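PDB 3VSF: ricin B lectin from Clostridium thermocellum, which probably hydrolyses beta-1,3-galactan as an exo-acting family 43 glycoside hydrolase and carries a ricin-type beta-trefoil module that binds galactose. Local coordinates for residues D382-G394 against V470-Q482. Residues are numbered along the deposited sequence; the frame is centred on the assembly and turned at random.
Sequences DNAAQIVQWTDNG and VRKWSTEDGGIIQ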
ATOM      1  N   ASP A 382      19.777   6.823  -0.448  1.00 64.18           N
ATOM      2  CA  ASP A 382      19.461   5.612  -1.195  1.00 64.91           C
ATOM      3  C   ASP A 382      19.056   4.479  -0.260  1.00 63.79           C
ATOM      4  O   ASP A 382      19.466   4.442   0.900  1.00 63.53           O
ATOM      5  CB  ASP A 382      20.656   5.181  -2.048  1.00 62.96           C
ATOM      6  CG  ASP A 382      20.921   6.130  -3.200  1.00 68.02           C
ATOM      7  OD1 ASP A 382      20.323   7.225  -3.217  1.00 71.38           O
ATOM      8  OD2 ASP A 382      21.731   5.781  -4.084  1.00 67.35           O
ATOM      9  N   ASN A 383      18.248   3.558  -0.772  1.00 62.98           N
ATOM     10  CA  ASN A 383      17.809   2.415   0.013  1.00 61.40           C
ATOM     11  C   ASN A 383      18.930   1.392   0.164  1.00 60.75           C
ATOM     12  O   ASN A 383      19.699   1.162  -0.770  1.00 62.87           O
ATOM     13  CB  ASN A 383      16.580   1.768  -0.630  1.00 60.31           C
ATOM     14  CG  ASN A 383      15.843   0.846   0.319  1.00 62.21           C
ATOM     15  OD1 ASN A 383      15.839   1.059   1.533  1.00 59.19           O
ATOM     16  ND2 ASN A 383      15.213  -0.188  -0.230  1.00 56.52           N
ATOM     17  N   ALA A 384      19.021   0.790   1.348  1.00 59.05           N
ATOM     18  CA  ALA A 384      20.042  -0.215   1.641  1.00 58.01           C
ATOM     19  C   ALA A 384      21.449   0.376   1.725  1.00 60.40           C
ATOM     20  O   ALA A 384      22.440  -0.348   1.633  1.00 61.61           O
ATOM     21  CB  ALA A 384      19.994  -1.348   0.621  1.00 53.40           C
ATOM     22  N   ALA A 385      21.530   1.691   1.901  1.00 60.12           N
ATOM     23  CA  ALA A 385      22.819   2.361   2.039  1.00 57.14           C
ATOM     24  C   ALA A 385      23.536   1.896   3.304  1.00 56.51           C
ATOM     25  O   ALA A 385      22.914   1.723   4.352  1.00 55.54           O
ATOM     26  CB  ALA A 385      22.637   3.871   2.054  1.00 57.04           C
ATOM     27  N   GLN A 386      24.846   1.695   3.196  1.00 55.32           N
ATOM     28  CA  GLN A 386      25.648   1.203   4.311  1.00 50.09           C
ATOM     29  C   GLN A 386      25.713   2.207   5.457  1.00 53.72           C
ATOM     30  O   GLN A 386      25.874   3.406   5.235  1.00 55.21           O
ATOM     31  CB  GLN A 386      27.064   0.865   3.837  1.00 52.56           C
ATOM     32  CG  GLN A 386      28.026   0.489   4.956  1.00 52.77           C
ATOM     33  CD  GLN A 386      27.716  -0.862   5.565  1.00 54.43           C
ATOM     34  OE1 GLN A 386      27.579  -1.858   4.855  1.00 55.18           O
ATOM     35  NE2 GLN A 386      27.599  -0.904   6.888  1.00 51.47           N
ATOM     36  N   ILE A 387      25.586   1.708   6.683  1.00 54.03           N
ATOM     37  CA  ILE A 387      25.693   2.549   7.869  1.00 51.15           C
ATOM     38  C   ILE A 387      27.132   2.580   8.370  1.00 53.49           C
ATOM     39  O   ILE A 387      27.743   1.535   8.596  1.00 55.75           O
ATOM     40  CB  ILE A 387      24.777   2.053   9.004  1.00 47.72           C
ATOM     41  CG1 ILE A 387      23.310   2.112   8.569  1.00 50.25           C
ATOM     42  CG2 ILE A 387      24.987   2.882  10.258  1.00 47.36           C
ATOM     43  CD1 ILE A 387      22.831   3.507   8.226  1.00 51.26           C
ATOM     44  N   VAL A 388      27.671   3.782   8.540  1.00 55.26           N
ATOM     45  CA  VAL A 388      29.047   3.946   8.989  1.00 53.25           C
ATOM     46  C   VAL A 388      29.139   4.963  10.118  1.00 54.38           C
ATOM     47  O   VAL A 388      28.210   5.736  10.345  1.00 54.83           O
ATOM     48  CB  VAL A 388      29.961   4.409   7.839  1.00 52.22           C
ATOM     49  CG1 VAL A 388      29.962   3.387   6.714  1.00 54.33           C
ATOM     50  CG2 VAL A 388      29.518   5.770   7.328  1.00 54.24           C
ATOM     51  N   GLN A 389      30.263   4.956  10.827  1.00 55.30           N
ATOM     52  CA  GLN A 389      30.527   5.966  11.841  1.00 54.66           C
ATOM     53  C   GLN A 389      31.278   7.126  11.202  1.00 55.21           C
ATOM     54  O   GLN A 389      32.101   6.925  10.309  1.00 55.12           O
ATOM     55  CB  GLN A 389      31.346   5.386  12.996  1.00 53.85           C
ATOM     56  CG  GLN A 389      32.795   5.082  12.641  1.00 52.78           C
ATOM     57  CD  GLN A 389      33.638   4.761  13.859  1.00 52.00           C
ATOM     58  OE1 GLN A 389      33.126   4.662  14.973  1.00 53.99           O
ATOM     59  NE2 GLN A 389      34.939   4.597  13.651  1.00 51.41           N
ATOM     60  N   TRP A 390      30.989   8.341  11.654  1.00 58.39           N
ATOM     61  CA  TRP A 390      31.640   9.521  11.105  1.00 59.71           C
ATOM     62  C   TRP A 390      31.805  10.598  12.169  1.00 60.47           C
ATOM     63  O   TRP A 390      31.172  10.542  13.224  1.00 58.22           O
ATOM     64  CB  TRP A 390      30.844  10.069   9.920  1.00 59.31           C
ATOM     65  CG  TRP A 390      31.672  10.871   8.966  1.00 62.06           C
ATOM     66  CD1 TRP A 390      31.901  12.215   9.004  1.00 64.34           C
ATOM     67  CD2 TRP A 390      32.383  10.375   7.827  1.00 58.97           C
ATOM     68  NE1 TRP A 390      32.711  12.588   7.959  1.00 63.58           N
ATOM     69  CE2 TRP A 390      33.022  11.476   7.220  1.00 59.16           C
ATOM     70  CE3 TRP A 390      32.544   9.106   7.260  1.00 58.42           C
ATOM     71  CZ2 TRP A 390      33.807  11.347   6.077  1.00 61.50           C
ATOM     72  CZ3 TRP A 390      33.323   8.981   6.124  1.00 58.83           C
ATOM     73  CH2 TRP A 390      33.945  10.094   5.545  1.00 61.94           C
ATOM     74  N   THR A 391      32.658  11.576  11.886  1.00 61.10           N
ATOM     75  CA  THR A 391      32.909  12.665  12.819  1.00 65.33           C
ATOM     76  C   THR A 391      31.671  13.542  12.979  1.00 67.03           C
ATOM     77  O   THR A 391      31.011  13.884  11.998  1.00 66.41           O
ATOM     78  CB  THR A 391      34.091  13.540  12.361  1.00 65.73           C
ATOM     79  OG1 THR A 391      35.262  12.728  12.209  1.00 64.05           O
ATOM     80  CG2 THR A 391      34.368  14.637  13.377  1.00 62.44           C
ATOM     81  N   ASP A 392      31.362  13.898  14.222  1.00 64.72           N
ATOM     82  CA  ASP A 392      30.225  14.761  14.513  1.00 65.42           C
ATOM     83  C   ASP A 392      30.357  16.080  13.759  1.00 69.29           C
ATOM     84  O   ASP A 392      31.142  16.946  14.144  1.00 74.29           O
ATOM     85  CB  ASP A 392      30.130  15.023  16.018  1.00 64.50           C
ATOM     86  CG  ASP A 392      28.849  15.736  16.409  1.00 72.88           C
ATOM     87  OD1 ASP A 392      28.270  16.441  15.556  1.00 75.25           O
ATOM     88  OD2 ASP A 392      28.421  15.591  17.574  1.00 69.33           O
ATOM     89  N   ASN A 393      29.589  16.226  12.685  1.00 68.03           N
ATOM     90  CA  ASN A 393      29.627  17.444  11.882  1.00 70.28           C
ATOM     91  C   ASN A 393      28.271  18.144  11.814  1.00 74.88           C
ATOM     92  O   ASN A 393      28.049  19.002  10.960  1.00 75.42           O
ATOM     93  CB  ASN A 393      30.147  17.146  10.472  1.00 69.60           C
ATOM     94  CG  ASN A 393      29.212  16.252   9.680  1.00 74.07           C
ATOM     95  OD1 ASN A 393      28.341  15.590  10.244  1.00 74.49           O
ATOM     96  ND2 ASN A 393      29.394  16.224   8.365  1.00 71.98           N
ATOM     97  N   GLY A 394      27.373  17.770  12.720  1.00 75.51           N
ATOM     98  CA  GLY A 394      26.061  18.388  12.807  1.00 77.68           C
ATOM     99  C   GLY A 394      25.248  18.281  11.531  1.00 79.29           C
ATOM    100  O   GLY A 394      24.388  19.122  11.262  1.00 77.94           O
ATOM    101  N   VAL A 470      30.782  -1.205  16.043  1.00 54.27           N
ATOM    102  CA  VAL A 470      31.722  -0.643  15.082  1.00 51.22           C
ATOM    103  C   VAL A 470      32.753  -1.707  14.715  1.00 51.22           C
ATOM    104  O   VAL A 470      33.528  -2.147  15.565  1.00 49.35           O
ATOM    105  CB  VAL A 470      32.446   0.592  15.644  1.00 51.70           C
ATOM    106  CG1 VAL A 470      33.357   1.198  14.588  1.00 49.16           C
ATOM    107  CG2 VAL A 470      31.440   1.621  16.135  1.00 51.36           C
ATOM    108  N   ARG A 471      32.755  -2.117  13.451  1.00 52.74           N
ATOM    109  CA  ARG A 471      33.605  -3.214  12.997  1.00 51.70           C
ATOM    110  C   ARG A 471      35.082  -3.004  13.320  1.00 53.32           C
ATOM    111  O   ARG A 471      35.650  -1.951  13.026  1.00 51.01           O
ATOM    112  CB  ARG A 471      33.441  -3.441  11.493  1.00 52.40           C
ATOM    113  CG  ARG A 471      34.301  -4.575  10.957  1.00 52.25           C
ATOM    114  CD  ARG A 471      34.372  -4.561   9.441  1.00 52.94           C
ATOM    115  NE  ARG A 471      33.052  -4.652   8.825  1.00 61.65           N
ATOM    116  CZ  ARG A 471      32.369  -5.783   8.687  1.00 59.21           C
ATOM    117  NH1 ARG A 471      32.879  -6.925   9.133  1.00 63.61           N
ATOM    118  NH2 ARG A 471      31.176  -5.775   8.111  1.00 53.83           N
ATOM    119  N   LYS A 472      35.693  -4.019  13.922  1.00 52.68           N
ATOM    120  CA  LYS A 472      37.127  -4.016  14.194  1.00 49.38           C
ATOM    121  C   LYS A 472      37.575  -2.864  15.090  1.00 48.58           C
ATOM    122  O   LYS A 472      38.718  -2.415  15.002  1.00 50.94           O
ATOM    123  CB  LYS A 472      37.917  -3.987  12.885  1.00 49.94           C
ATOM    124  CG  LYS A 472      38.631  -5.287  12.563  1.00 49.34           C
ATOM    125  CD  LYS A 472      37.648  -6.397  12.252  1.00 54.95           C
ATOM    126  CE  LYS A 472      38.367  -7.725  12.087  1.00 61.15           C
ATOM    127  NZ  LYS A 472      39.059  -8.129  13.344  1.00 56.28           N
ATOM    128  N   TRP A 473      36.679  -2.391  15.949  1.00 49.50           N
ATOM    129  CA  TRP A 473      37.002  -1.304  16.868  1.00 48.85           C
ATOM    130  C   TRP A 473      37.514  -0.069  16.130  1.00 49.10           C
ATOM    131  O   TRP A 473      38.254   0.735  16.697  1.00 48.10           O
ATOM    132  CB  TRP A 473      38.052  -1.759  17.885  1.00 45.39           C
ATOM    133  CG  TRP A 473      37.570  -2.802  18.843  1.00 46.16           C
ATOM    134  CD1 TRP A 473      37.250  -4.097  18.553  1.00 48.65           C
ATOM    135  CD2 TRP A 473      37.378  -2.649  20.254  1.00 47.04           C
ATOM    136  NE1 TRP A 473      36.859  -4.755  19.694  1.00 47.16           N
ATOM    137  CE2 TRP A 473      36.930  -3.887  20.752  1.00 47.12           C
ATOM    138  CE3 TRP A 473      37.537  -1.582  21.143  1.00 48.81           C
ATOM    139  CZ2 TRP A 473      36.639  -4.090  22.099  1.00 50.23           C
ATOM    140  CZ3 TRP A 473      37.248  -1.784  22.482  1.00 50.44           C
ATOM    141  CH2 TRP A 473      36.804  -3.028  22.946  1.00 51.12           C
ATOM    142  N   SER A 474      37.120   0.077  14.869  1.00 48.29           N
ATOM    143  CA  SER A 474      37.583   1.193  14.050  1.00 48.01           C
ATOM    144  C   SER A 474      37.415   2.532  14.759  1.00 49.80           C
ATOM    145  O   SER A 474      36.410   2.775  15.428  1.00 54.03           O
ATOM    146  CB  SER A 474      36.853   1.225  12.707  1.00 51.09           C
ATOM    147  OG  SER A 474      37.267   2.345  11.942  1.00 48.12           O
ATOM    148  N   THR A 475      38.407   3.398  14.600  1.00 53.77           N
ATOM    149  CA  THR A 475      38.394   4.708  15.233  1.00 54.28           C
ATOM    150  C   THR A 475      38.427   5.809  14.177  1.00 52.90           C
ATOM    151  O   THR A 475      38.545   6.991  14.498  1.00 55.87           O
ATOM    152  CB  THR A 475      39.590   4.870  16.192  1.00 53.03           C
ATOM    153  OG1 THR A 475      39.532   6.152  16.831  1.00 65.35           O
ATOM    154  CG2 THR A 475      40.903   4.741  15.433  1.00 50.35           C
ATOM    155  N   GLU A 476      38.307   5.412  12.914  1.00 51.89           N
ATOM    156  CA  GLU A 476      38.411   6.347  11.799  1.00 52.84           C
ATOM    157  C   GLU A 476      37.067   6.582  11.119  1.00 53.68           C
ATOM    158  O   GLU A 476      36.097   5.870  11.374  1.00 54.22           O
ATOM    159  CB  GLU A 476      39.426   5.834  10.777  1.00 53.13           C
ATOM    160  CG  GLU A 476      40.781   5.492  11.374  1.00 53.30           C
ATOM    161  CD  GLU A 476      41.453   6.692  12.010  1.00 56.89           C
ATOM    162  OE1 GLU A 476      41.365   7.795  11.433  1.00 62.10           O
ATOM    163  OE2 GLU A 476      42.063   6.531  13.089  1.00 58.52           O
ATOM    164  N   ASP A 477      37.019   7.590  10.252  1.00 55.98           N
ATOM    165  CA  ASP A 477      35.815   7.887   9.484  1.00 56.21           C
ATOM    166  C   ASP A 477      35.513   6.773   8.490  1.00 58.44           C
ATOM    167  O   ASP A 477      36.421   6.225   7.862  1.00 58.68           O
ATOM    168  CB  ASP A 477      35.962   9.216   8.739  1.00 59.00           C
ATOM    169  CG  ASP A 477      35.779  10.419   9.644  1.00 61.44           C
ATOM    170  OD1 ASP A 477      35.046  10.304  10.648  1.00 62.44           O
ATOM    171  OD2 ASP A 477      36.363  11.482   9.346  1.00 63.69           O
ATOM    172  N   GLY A 478      34.234   6.443   8.348  1.00 55.25           N
ATOM    173  CA  GLY A 478      33.813   5.426   7.402  1.00 56.36           C
ATOM    174  C   GLY A 478      33.819   4.031   7.994  1.00 54.72           C
ATOM    175  O   GLY A 478      33.603   3.048   7.285  1.00 57.08           O
ATOM    176  N   GLY A 479      34.071   3.943   9.296  1.00 53.18           N
ATOM    177  CA  GLY A 479      34.060   2.667   9.987  1.00 52.87           C
ATOM    178  C   GLY A 479      32.720   1.974   9.839  1.00 53.66           C
ATOM    179  O   GLY A 479      31.677   2.554  10.140  1.00 53.46           O
ATOM    180  N   ILE A 480      32.745   0.732   9.370  1.00 50.29           N
ATOM    181  CA  ILE A 480      31.519  -0.016   9.126  1.00 53.04           C
ATOM    182  C   ILE A 480      30.775  -0.325  10.418  1.00 52.15           C
ATOM    183  O   ILE A 480      31.348  -0.871  11.360  1.00 52.17           O
ATOM    184  CB  ILE A 480      31.792  -1.338   8.379  1.00 55.41           C
ATOM    185  CG1 ILE A 480      32.290  -1.067   6.959  1.00 55.50           C
ATOM    186  CG2 ILE A 480      30.537  -2.195   8.340  1.00 50.54           C
ATOM    187  CD1 ILE A 480      33.741  -0.641   6.883  1.00 61.97           C
ATOM    188  N   ILE A 481      29.495   0.032  10.458  1.00 50.53           N
ATOM    189  CA  ILE A 481      28.640  -0.313  11.587  1.00 51.29           C
ATOM    190  C   ILE A 481      27.985  -1.663  11.330  1.00 52.05           C
ATOM    191  O   ILE A 481      27.379  -1.877  10.281  1.00 52.49           O
ATOM    192  CB  ILE A 481      27.554   0.748  11.824  1.00 51.34           C
ATOM    193  CG1 ILE A 481      28.197   2.109  12.101  1.00 52.39           C
ATOM    194  CG2 ILE A 481      26.657   0.339  12.980  1.00 49.20           C
ATOM    195  CD1 ILE A 481      29.123   2.112  13.296  1.00 52.30           C
ATOM    196  N   GLN A 482      28.110  -2.572  12.290  1.00 54.35           N
ATOM    197  CA  GLN A 482      27.652  -3.942  12.099  1.00 51.12           C
ATOM    198  C   GLN A 482      26.897  -4.486  13.303  1.00 52.55           C
ATOM    199  O   GLN A 482      26.523  -3.748  14.215  1.00 53.97           O
ATOM    200  CB  GLN A 482      28.840  -4.856  11.797  1.00 51.43           C
ATOM    201  CG  GLN A 482      29.807  -5.000  12.962  1.00 51.79           C
ATOM    202  CD  GLN A 482      31.003  -5.872  12.632  1.00 51.33           C
ATOM    203  OE1 GLN A 482      31.284  -6.147  11.466  1.00 51.47           O
ATOM    204  NE2 GLN A 482      31.714  -6.315  13.663  1.00 51.33           N
TER
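Val388 and Ile480 form an antiparallel, non-hydrogen-bonded pair where strands 385-390 and 479-482 meet, strongly splayed, the N-to-C directions of the two short segments making an angle of 121°. Two backbone bonds flank the pair, Ile481 N to Ile387 O and Gln389 N to Gly479 O; beyond them Gly478 N, in the Glu476-Gly479 type II turn, donates to Gln389 O. Ile387 O also accepts from Gln386 NE2 (3.0 Å), on the opposite face of the carbonyl plane to Ile481 N.

Gln389, extended beyond CG, reaches into the loop before Gly479: its NE2 donates to Glu476 O at 2.9 Å and weakly to Ser474 O, while OE1 lies against the methyls of Val470 and accepts from Ser370 OG, fixing both ends of the amide. Over one face of Trp390, Asp477 CB sits 3.6 Å from the six-membered ring centroid in a CH-pi contact, with carboxylate and ring planes 8° apart. Thr391 OG1 donates to the syn lone pair of Asp477 OD1 (2.9 Å). The buried Ile387 CG2 and Ile481 CB meet at 3.7 Å.

This joins two ricin-type sequence regions of the beta-trefoil: strand 385-390 also pairs with 373-376 and 432-437, and Ile481 touches strands 373-376 and 494-498.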